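Local coordinates for protein cell division GTPase FtsZ, diverged (Clostridium botulinum C, PDB 3V3T) that is a diverged relative of the cell-division protein FtsZ, a member of the tubulin/FtsZ family built from a Rossmann-like GTPase-family domain and a tubulin-like C-terminal domain, at residues A[5-16]-A[86-97]; A[64-75]-A[101-110]. The protein carries 1 engineered substitution. All blocks are in the same frame, centred on the assembly; numbering follows the deposited sequence.

Contact 1 of 2, residues A[5-16]-A[86-97]; sequences NKIVFAPIGQGG and FSSCDIVIFVAT
Phe-9 CD1 meets Val-95 CG2 obliquely at 3.8 Å, and the ring runs alongside the Ile-93 side chain, CE1 3.9 Å from Ile-93 CB, while Ile-7 CG2 sits off-centre over one ring face. On the opposite side of the sheet, Phe-94 directs CD1 at Ala-10 CB (3.6 Å) and also meets the methyl end of Ile-12. The third ring, Phe-86, packs edge-to-face with His-50 and receives Val-8 CG2 obliquely at CD2 (3.6 Å). Val-8 has its two methyls divided by a chi1 of 52°: CG2 stands anti to the backbone N and serves Phe-86, leaving CG1 to lie beside Val-92 CG2 at 3.8 Å. Five parallel bridges, Ile-7 with Ile-91 through Pro-11 with Val-95, fix the pairing, and Ala-10 N to Ile-93 O is the shortest bond of the ladder at 2.8 Å. Past the last rung, Ile-12 N to Val-95 O, a water joins Ile-12 O, Gly-16 N and Thr-97 N. With strand 31-36 on the other flank of strand 7-11 and strand 122-129 beyond strand 91-97, this is the central parallel pairing of a Rossmann-like sheet, its first strand running through Gly-13, the N-cap residue, into the glycine-rich start of helix 14-26.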
# COMPACT_ATOMS: atom_id res chain seq x y z
N ASN A 5 7.18 -14.91 2.04
CA ASN A 5 6.30 -16.06 1.79
C ASN A 5 4.99 -16.04 2.58
O ASN A 5 4.05 -16.76 2.24
CB ASN A 5 7.01 -17.38 2.10
CG ASN A 5 8.20 -17.62 1.20
OD1 ASN A 5 8.20 -17.21 0.04
ND2 ASN A 5 9.21 -18.30 1.73
N LYS A 6 4.95 -15.26 3.66
CA LYS A 6 3.77 -15.20 4.51
C LYS A 6 2.79 -14.12 4.04
O LYS A 6 1.75 -13.91 4.64
CB LYS A 6 4.16 -14.95 5.97
CG LYS A 6 4.79 -16.15 6.68
CD LYS A 6 6.32 -16.06 6.67
CE LYS A 6 6.96 -17.16 7.52
NZ LYS A 6 8.46 -17.02 7.61
N ILE A 7 3.15 -13.45 2.95
CA ILE A 7 2.31 -12.42 2.39
C ILE A 7 1.68 -12.93 1.11
O ILE A 7 2.36 -13.56 0.29
CB ILE A 7 3.11 -11.17 2.04
CG1 ILE A 7 3.53 -10.44 3.31
CG2 ILE A 7 2.28 -10.23 1.17
CD1 ILE A 7 4.61 -9.40 3.09
N VAL A 8 0.39 -12.66 0.95
CA VAL A 8 -0.26 -12.85 -0.34
C VAL A 8 -0.90 -11.55 -0.76
O VAL A 8 -1.63 -10.94 0.03
CB VAL A 8 -1.32 -13.96 -0.33
CG1 VAL A 8 -2.32 -13.74 0.79
CG2 VAL A 8 -2.04 -14.01 -1.67
N PHE A 9 -0.62 -11.12 -1.98
CA PHE A 9 -1.25 -9.94 -2.55
C PHE A 9 -2.49 -10.32 -3.34
O PHE A 9 -2.50 -11.31 -4.08
CB PHE A 9 -0.27 -9.19 -3.47
CG PHE A 9 0.82 -8.48 -2.73
CD1 PHE A 9 0.60 -7.23 -2.17
CD2 PHE A 9 2.07 -9.05 -2.60
CE1 PHE A 9 1.59 -6.58 -1.48
CE2 PHE A 9 3.08 -8.38 -1.93
CZ PHE A 9 2.84 -7.15 -1.37
N ALA A 10 -3.52 -9.51 -3.20
CA ALA A 10 -4.70 -9.66 -4.03
C ALA A 10 -4.94 -8.36 -4.78
O ALA A 10 -5.79 -7.56 -4.39
CB ALA A 10 -5.90 -10.02 -3.19
N PRO A 11 -4.18 -8.14 -5.86
CA PRO A 11 -4.45 -6.98 -6.71
C PRO A 11 -5.80 -7.18 -7.39
O PRO A 11 -6.14 -8.31 -7.77
CB PRO A 11 -3.32 -7.01 -7.73
CG PRO A 11 -2.89 -8.44 -7.76
CD PRO A 11 -3.11 -9.00 -6.39
N ILE A 12 -6.57 -6.10 -7.51
CA ILE A 12 -7.89 -6.16 -8.10
C ILE A 12 -8.00 -5.05 -9.13
O ILE A 12 -7.90 -3.86 -8.79
CB ILE A 12 -9.00 -6.00 -7.03
CG1 ILE A 12 -8.99 -7.21 -6.09
CG2 ILE A 12 -10.37 -5.80 -7.68
CD1 ILE A 12 -10.04 -7.17 -5.03
N GLY A 13 -8.19 -5.44 -10.39
CA GLY A 13 -8.23 -4.47 -11.48
C GLY A 13 -6.88 -4.26 -12.14
O GLY A 13 -5.87 -4.83 -11.73
N GLN A 14 -6.86 -3.41 -13.17
CA GLN A 14 -5.67 -3.24 -13.98
C GLN A 14 -4.50 -2.60 -13.20
O GLN A 14 -3.41 -3.18 -13.13
CB GLN A 14 -6.02 -2.39 -15.21
CG GLN A 14 -4.97 -2.42 -16.30
CD GLN A 14 -5.31 -1.47 -17.44
OE1 GLN A 14 -5.26 -0.24 -17.29
NE2 GLN A 14 -5.67 -2.04 -18.58
N GLY A 15 -4.73 -1.43 -12.62
CA GLY A 15 -3.69 -0.69 -11.93
C GLY A 15 -3.04 -1.48 -10.80
O GLY A 15 -1.81 -1.58 -10.73
N GLY A 16 -3.85 -2.08 -9.94
CA GLY A 16 -3.33 -2.91 -8.87
C GLY A 16 -2.51 -4.08 -9.39
O GLY A 16 -1.48 -4.46 -8.82
N PHE A 86 -3.34 -20.09 -0.65
CA PHE A 86 -2.45 -19.34 0.24
C PHE A 86 -2.99 -19.27 1.66
O PHE A 86 -2.92 -18.22 2.30
CB PHE A 86 -2.23 -17.92 -0.31
CG PHE A 86 -1.80 -17.90 -1.74
CD1 PHE A 86 -0.56 -18.41 -2.12
CD2 PHE A 86 -2.63 -17.40 -2.73
CE1 PHE A 86 -0.16 -18.40 -3.44
CE2 PHE A 86 -2.24 -17.39 -4.06
CZ PHE A 86 -1.00 -17.89 -4.42
N SER A 87 -3.54 -20.38 2.15
CA SER A 87 -4.11 -20.44 3.49
C SER A 87 -3.03 -20.35 4.56
O SER A 87 -3.30 -20.00 5.71
CB SER A 87 -4.92 -21.74 3.68
OG SER A 87 -4.06 -22.84 3.92
N SER A 88 -1.80 -20.68 4.18
CA SER A 88 -0.66 -20.56 5.08
C SER A 88 -0.17 -19.10 5.24
O SER A 88 0.72 -18.83 6.05
CB SER A 88 0.49 -21.45 4.59
OG SER A 88 0.78 -21.19 3.23
N CYS A 89 -0.75 -18.18 4.47
CA CYS A 89 -0.35 -16.77 4.53
C CYS A 89 -1.14 -16.01 5.60
O CYS A 89 -2.37 -16.03 5.60
CB CYS A 89 -0.52 -16.08 3.17
SG CYS A 89 0.56 -16.71 1.85
N ASP A 90 -0.41 -15.35 6.50
CA ASP A 90 -1.03 -14.65 7.62
C ASP A 90 -1.35 -13.20 7.29
O ASP A 90 -2.10 -12.55 8.03
CB ASP A 90 -0.14 -14.73 8.86
CG ASP A 90 -0.11 -16.11 9.47
OD1 ASP A 90 -1.19 -16.59 9.90
OD2 ASP A 90 0.98 -16.72 9.52
N ILE A 91 -0.79 -12.70 6.19
CA ILE A 91 -0.99 -11.33 5.77
C ILE A 91 -1.56 -11.31 4.36
O ILE A 91 -0.99 -11.90 3.45
CB ILE A 91 0.33 -10.53 5.78
CG1 ILE A 91 0.91 -10.44 7.19
CG2 ILE A 91 0.10 -9.14 5.25
CD1 ILE A 91 1.84 -11.57 7.55
N VAL A 92 -2.69 -10.63 4.20
CA VAL A 92 -3.36 -10.53 2.92
C VAL A 92 -3.45 -9.04 2.56
O VAL A 92 -4.00 -8.23 3.32
CB VAL A 92 -4.77 -11.16 2.98
CG1 VAL A 92 -5.44 -11.12 1.63
CG2 VAL A 92 -4.70 -12.60 3.46
N ILE A 93 -2.90 -8.66 1.42
CA ILE A 93 -2.86 -7.26 1.06
C ILE A 93 -3.53 -7.04 -0.27
O ILE A 93 -3.07 -7.51 -1.31
CB ILE A 93 -1.41 -6.71 1.05
CG1 ILE A 93 -0.72 -6.99 2.40
CG2 ILE A 93 -1.39 -5.20 0.74
CD1 ILE A 93 0.81 -6.64 2.42
N PHE A 94 -4.66 -6.34 -0.23
CA PHE A 94 -5.37 -6.01 -1.45
C PHE A 94 -4.71 -4.77 -2.02
O PHE A 94 -4.22 -3.91 -1.29
CB PHE A 94 -6.85 -5.75 -1.15
CG PHE A 94 -7.58 -6.95 -0.67
CD1 PHE A 94 -8.24 -7.77 -1.57
CD2 PHE A 94 -7.60 -7.28 0.68
CE1 PHE A 94 -8.91 -8.91 -1.13
CE2 PHE A 94 -8.28 -8.39 1.13
CZ PHE A 94 -8.93 -9.22 0.21
N VAL A 95 -4.72 -4.67 -3.34
CA VAL A 95 -4.07 -3.57 -4.02
C VAL A 95 -4.97 -3.06 -5.12
O VAL A 95 -5.43 -3.84 -5.96
CB VAL A 95 -2.75 -4.05 -4.64
CG1 VAL A 95 -1.99 -2.87 -5.19
CG2 VAL A 95 -1.91 -4.79 -3.59
N ALA A 96 -5.24 -1.76 -5.13
CA ALA A 96 -6.11 -1.22 -6.17
C ALA A 96 -5.77 0.21 -6.55
O ALA A 96 -5.39 1.02 -5.70
CB ALA A 96 -7.57 -1.30 -5.71
N THR A 97 -5.96 0.51 -7.82
CA THR A 97 -6.01 1.89 -8.29
C THR A 97 -7.41 2.38 -7.98
O THR A 97 -8.40 1.86 -8.50
CB THR A 97 -5.72 1.96 -9.81
OG1 THR A 97 -4.36 1.59 -10.03
CG2 THR A 97 -5.90 3.37 -10.33
O HOH W 1 -6.89 -1.69 -9.67

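Contact 2 of 2, residues A[64-75]-A[101-110]; sequences RKKAVGYAQTYY and GAGSGITPPI. Engineered in segment 101-110: Ala-102 (natural residue Thr).
Helix 64-71 crosses helix 101-110 at -47° with axes 7.5 Å apart, close enough that Ala-67 CB lies 3.4 Å from Ala-102 CA. Gly-105 allows this approach, since a CB there would run into Arg-64 O and Val-68 CG2; it belongs to the glycine-rich signature of the tubulin/FtsZ family, in which Ala-102 is an engineered replacement for the natural Thr. Ile-106 acts as a single knob in a hole formed by Ala-67, Val-68, Ala-71 and Tyr-75, its CD1 3.7 Å from Ala-71 CB. Nearby, Val-68 CG2 presses on Gly-105 O at 3.2 Å.

Tyr-75 continues the apolar seam. Its ring meets Pro-109 CB at CE2 (3.5 Å) and Ile-110 CG1 at CD1 (3.6 Å), two atoms across the ring from each other, and Gln-72 CA covers the centre of one face.

The polar end belongs to Arg-64, whose chain bends at chi3 (-67°) to bring the guanidinium side-on to Ser-104. The hydroxyl is gripped by NE and also bonds to Asn-141 O of helix 136-152, while NH2 has a second partner in Asp-148, a salt bridge that should help hold the group. Gly-105 CA lies over one guanidinium face. Because Pro-108 has no N-H for the usual helical bond, the carbonyl of Ser-104 can serve Arg-64 instead: NH2 reaches Ser-104 O at 2.6 Å, well above the carbonyl plane.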
# COMPACT_ATOMS: atom_id res chain seq x y z
N ARG A 64 -17.46 1.38 -11.91
CA ARG A 64 -17.50 0.61 -10.66
C ARG A 64 -18.88 -0.01 -10.42
O ARG A 64 -19.00 -1.04 -9.76
CB ARG A 64 -17.05 1.46 -9.46
CG ARG A 64 -18.17 2.09 -8.65
CD ARG A 64 -17.66 3.11 -7.62
NE ARG A 64 -16.87 2.52 -6.54
CZ ARG A 64 -17.38 2.15 -5.35
NH1 ARG A 64 -18.67 2.31 -5.10
NH2 ARG A 64 -16.58 1.63 -4.42
N LYS A 65 -19.92 0.62 -10.97
CA LYS A 65 -21.28 0.07 -10.89
C LYS A 65 -21.36 -1.29 -11.57
O LYS A 65 -22.05 -2.19 -11.11
CB LYS A 65 -22.29 1.02 -11.53
CG LYS A 65 -22.32 2.42 -10.94
CD LYS A 65 -23.34 3.30 -11.67
CE LYS A 65 -23.50 4.66 -11.01
NZ LYS A 65 -24.57 5.49 -11.65
N LYS A 66 -20.64 -1.42 -12.69
CA LYS A 66 -20.63 -2.65 -13.48
C LYS A 66 -19.69 -3.70 -12.91
O LYS A 66 -20.03 -4.88 -12.85
CB LYS A 66 -20.27 -2.36 -14.94
CG LYS A 66 -21.39 -1.76 -15.76
CD LYS A 66 -20.92 -1.49 -17.18
CE LYS A 66 -21.99 -0.81 -18.01
NZ LYS A 66 -21.46 -0.47 -19.36
N ALA A 67 -18.50 -3.27 -12.50
CA ALA A 67 -17.56 -4.16 -11.82
C ALA A 67 -18.27 -4.88 -10.67
O ALA A 67 -18.27 -6.11 -10.60
CB ALA A 67 -16.36 -3.37 -11.30
N VAL A 68 -18.88 -4.09 -9.79
CA VAL A 68 -19.63 -4.59 -8.64
C VAL A 68 -20.72 -5.61 -9.01
O VAL A 68 -20.82 -6.68 -8.39
CB VAL A 68 -20.28 -3.42 -7.86
CG1 VAL A 68 -21.33 -3.93 -6.89
CG2 VAL A 68 -19.22 -2.60 -7.14
N GLY A 69 -21.53 -5.28 -10.01
CA GLY A 69 -22.64 -6.13 -10.42
C GLY A 69 -22.25 -7.54 -10.83
O GLY A 69 -22.95 -8.51 -10.52
N TYR A 70 -21.12 -7.66 -11.54
CA TYR A 70 -20.63 -8.95 -12.02
C TYR A 70 -19.99 -9.77 -10.90
O TYR A 70 -20.04 -11.01 -10.92
CB TYR A 70 -19.60 -8.76 -13.15
CG TYR A 70 -20.16 -8.11 -14.39
CD1 TYR A 70 -21.47 -8.34 -14.79
CD2 TYR A 70 -19.39 -7.25 -15.16
CE1 TYR A 70 -22.00 -7.75 -15.92
CE2 TYR A 70 -19.90 -6.64 -16.30
CZ TYR A 70 -21.21 -6.90 -16.67
OH TYR A 70 -21.74 -6.30 -17.80
N ALA A 71 -19.40 -9.09 -9.93
CA ALA A 71 -18.58 -9.75 -8.92
C ALA A 71 -19.33 -10.15 -7.66
O ALA A 71 -18.90 -11.06 -6.95
CB ALA A 71 -17.38 -8.88 -8.57
N GLN A 72 -20.44 -9.48 -7.37
CA GLN A 72 -21.16 -9.70 -6.11
C GLN A 72 -21.36 -11.17 -5.77
O GLN A 72 -20.98 -11.62 -4.69
CB GLN A 72 -22.51 -8.98 -6.13
CG GLN A 72 -22.40 -7.47 -5.96
CD GLN A 72 -23.72 -6.76 -6.22
OE1 GLN A 72 -24.59 -7.28 -6.92
NE2 GLN A 72 -23.86 -5.56 -5.66
N THR A 73 -21.92 -11.93 -6.70
CA THR A 73 -22.17 -13.35 -6.46
C THR A 73 -20.88 -14.15 -6.26
O THR A 73 -20.91 -15.28 -5.79
CB THR A 73 -23.01 -13.99 -7.60
OG1 THR A 73 -22.41 -13.68 -8.87
CG2 THR A 73 -24.42 -13.44 -7.58
N TYR A 74 -19.74 -13.55 -6.61
CA TYR A 74 -18.46 -14.25 -6.59
C TYR A 74 -17.49 -13.83 -5.47
O TYR A 74 -16.38 -14.35 -5.39
CB TYR A 74 -17.76 -14.11 -7.95
CG TYR A 74 -18.48 -14.79 -9.10
CD1 TYR A 74 -18.18 -16.11 -9.45
CD2 TYR A 74 -19.45 -14.13 -9.84
CE1 TYR A 74 -18.83 -16.74 -10.50
CE2 TYR A 74 -20.11 -14.76 -10.88
CZ TYR A 74 -19.79 -16.06 -11.20
OH TYR A 74 -20.44 -16.69 -12.24
N TYR A 75 -17.90 -12.91 -4.61
CA TYR A 75 -17.01 -12.44 -3.54
C TYR A 75 -16.45 -13.60 -2.73
O TYR A 75 -15.28 -13.61 -2.36
CB TYR A 75 -17.71 -11.45 -2.61
CG TYR A 75 -17.99 -10.10 -3.23
CD1 TYR A 75 -17.33 -9.69 -4.39
CD2 TYR A 75 -18.92 -9.24 -2.66
CE1 TYR A 75 -17.59 -8.45 -4.96
CE2 TYR A 75 -19.18 -8.00 -3.22
CZ TYR A 75 -18.52 -7.62 -4.37
OH TYR A 75 -18.78 -6.39 -4.92
N GLY A 101 -12.60 1.22 -12.09
CA GLY A 101 -13.90 0.59 -11.91
C GLY A 101 -13.88 -0.62 -10.98
O GLY A 101 -14.53 -0.62 -9.93
N ALA A 102 -13.15 -1.67 -11.34
CA ALA A 102 -13.10 -2.87 -10.51
C ALA A 102 -12.39 -2.59 -9.20
O ALA A 102 -12.87 -2.97 -8.12
CB ALA A 102 -12.41 -3.99 -11.24
N GLY A 103 -11.25 -1.91 -9.29
CA GLY A 103 -10.44 -1.61 -8.13
C GLY A 103 -11.21 -0.83 -7.08
O GLY A 103 -11.19 -1.16 -5.90
N SER A 104 -11.89 0.22 -7.52
CA SER A 104 -12.68 1.02 -6.60
C SER A 104 -13.93 0.28 -6.08
O SER A 104 -14.30 0.42 -4.92
CB SER A 104 -13.09 2.32 -7.27
OG SER A 104 -14.11 2.97 -6.53
N GLY A 105 -14.59 -0.48 -6.95
CA GLY A 105 -15.88 -1.04 -6.60
C GLY A 105 -15.85 -2.39 -5.91
O GLY A 105 -16.71 -2.70 -5.09
N ILE A 106 -14.86 -3.20 -6.24
CA ILE A 106 -14.82 -4.58 -5.78
C ILE A 106 -13.94 -4.75 -4.55
O ILE A 106 -14.22 -5.59 -3.70
CB ILE A 106 -14.37 -5.52 -6.92
CG1 ILE A 106 -15.46 -5.56 -7.99
CG2 ILE A 106 -14.09 -6.91 -6.42
CD1 ILE A 106 -15.01 -6.17 -9.31
N THR A 107 -12.88 -3.94 -4.42
CA THR A 107 -11.92 -4.14 -3.35
C THR A 107 -12.51 -3.94 -1.94
O THR A 107 -12.22 -4.72 -1.04
CB THR A 107 -10.70 -3.21 -3.47
OG1 THR A 107 -10.17 -3.28 -4.80
CG2 THR A 107 -9.61 -3.60 -2.47
N PRO A 108 -13.30 -2.88 -1.73
CA PRO A 108 -13.80 -2.66 -0.37
C PRO A 108 -14.69 -3.81 0.13
O PRO A 108 -14.48 -4.31 1.22
CB PRO A 108 -14.61 -1.36 -0.50
CG PRO A 108 -13.95 -0.63 -1.62
CD PRO A 108 -13.57 -1.72 -2.61
N PRO A 109 -15.67 -4.25 -0.68
CA PRO A 109 -16.48 -5.35 -0.15
C PRO A 109 -15.66 -6.60 0.12
O PRO A 109 -15.80 -7.21 1.18
CB PRO A 109 -17.51 -5.62 -1.26
CG PRO A 109 -17.51 -4.39 -2.10
CD PRO A 109 -16.14 -3.78 -1.99
N ILE A 110 -14.81 -6.99 -0.82
CA ILE A 110 -14.03 -8.22 -0.64
C ILE A 110 -13.13 -8.14 0.58
O ILE A 110 -13.03 -9.08 1.36
CB ILE A 110 -13.21 -8.60 -1.88
CG1 ILE A 110 -14.14 -8.87 -3.05
CG2 ILE A 110 -12.43 -9.86 -1.63
CD1 ILE A 110 -13.46 -9.57 -4.19

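From the N terminus the chain lays down strand 7-11, turns into helix 14-26, and later forms helix 64-71 before returning as strand 91-97. That return closes contact 1 over 69 intervening residues. Contact 2 then closes a shorter loop of 25 residues when helix 101-117, next after strand 91-97, meets 64-75. The segments alternate, so the two loops cross. Their centres are about 16 Å apart, yet they touch: Ala-96 CB packs on Thr-107 OG1 at 3.4 Å, and Phe-94 CE1 on Ile-110 CG2 at 3.7 Å. Helix 101-117 thus joins the buried parallel sheet on one side to helix 64-71 on another, all within the GTPase-family domain.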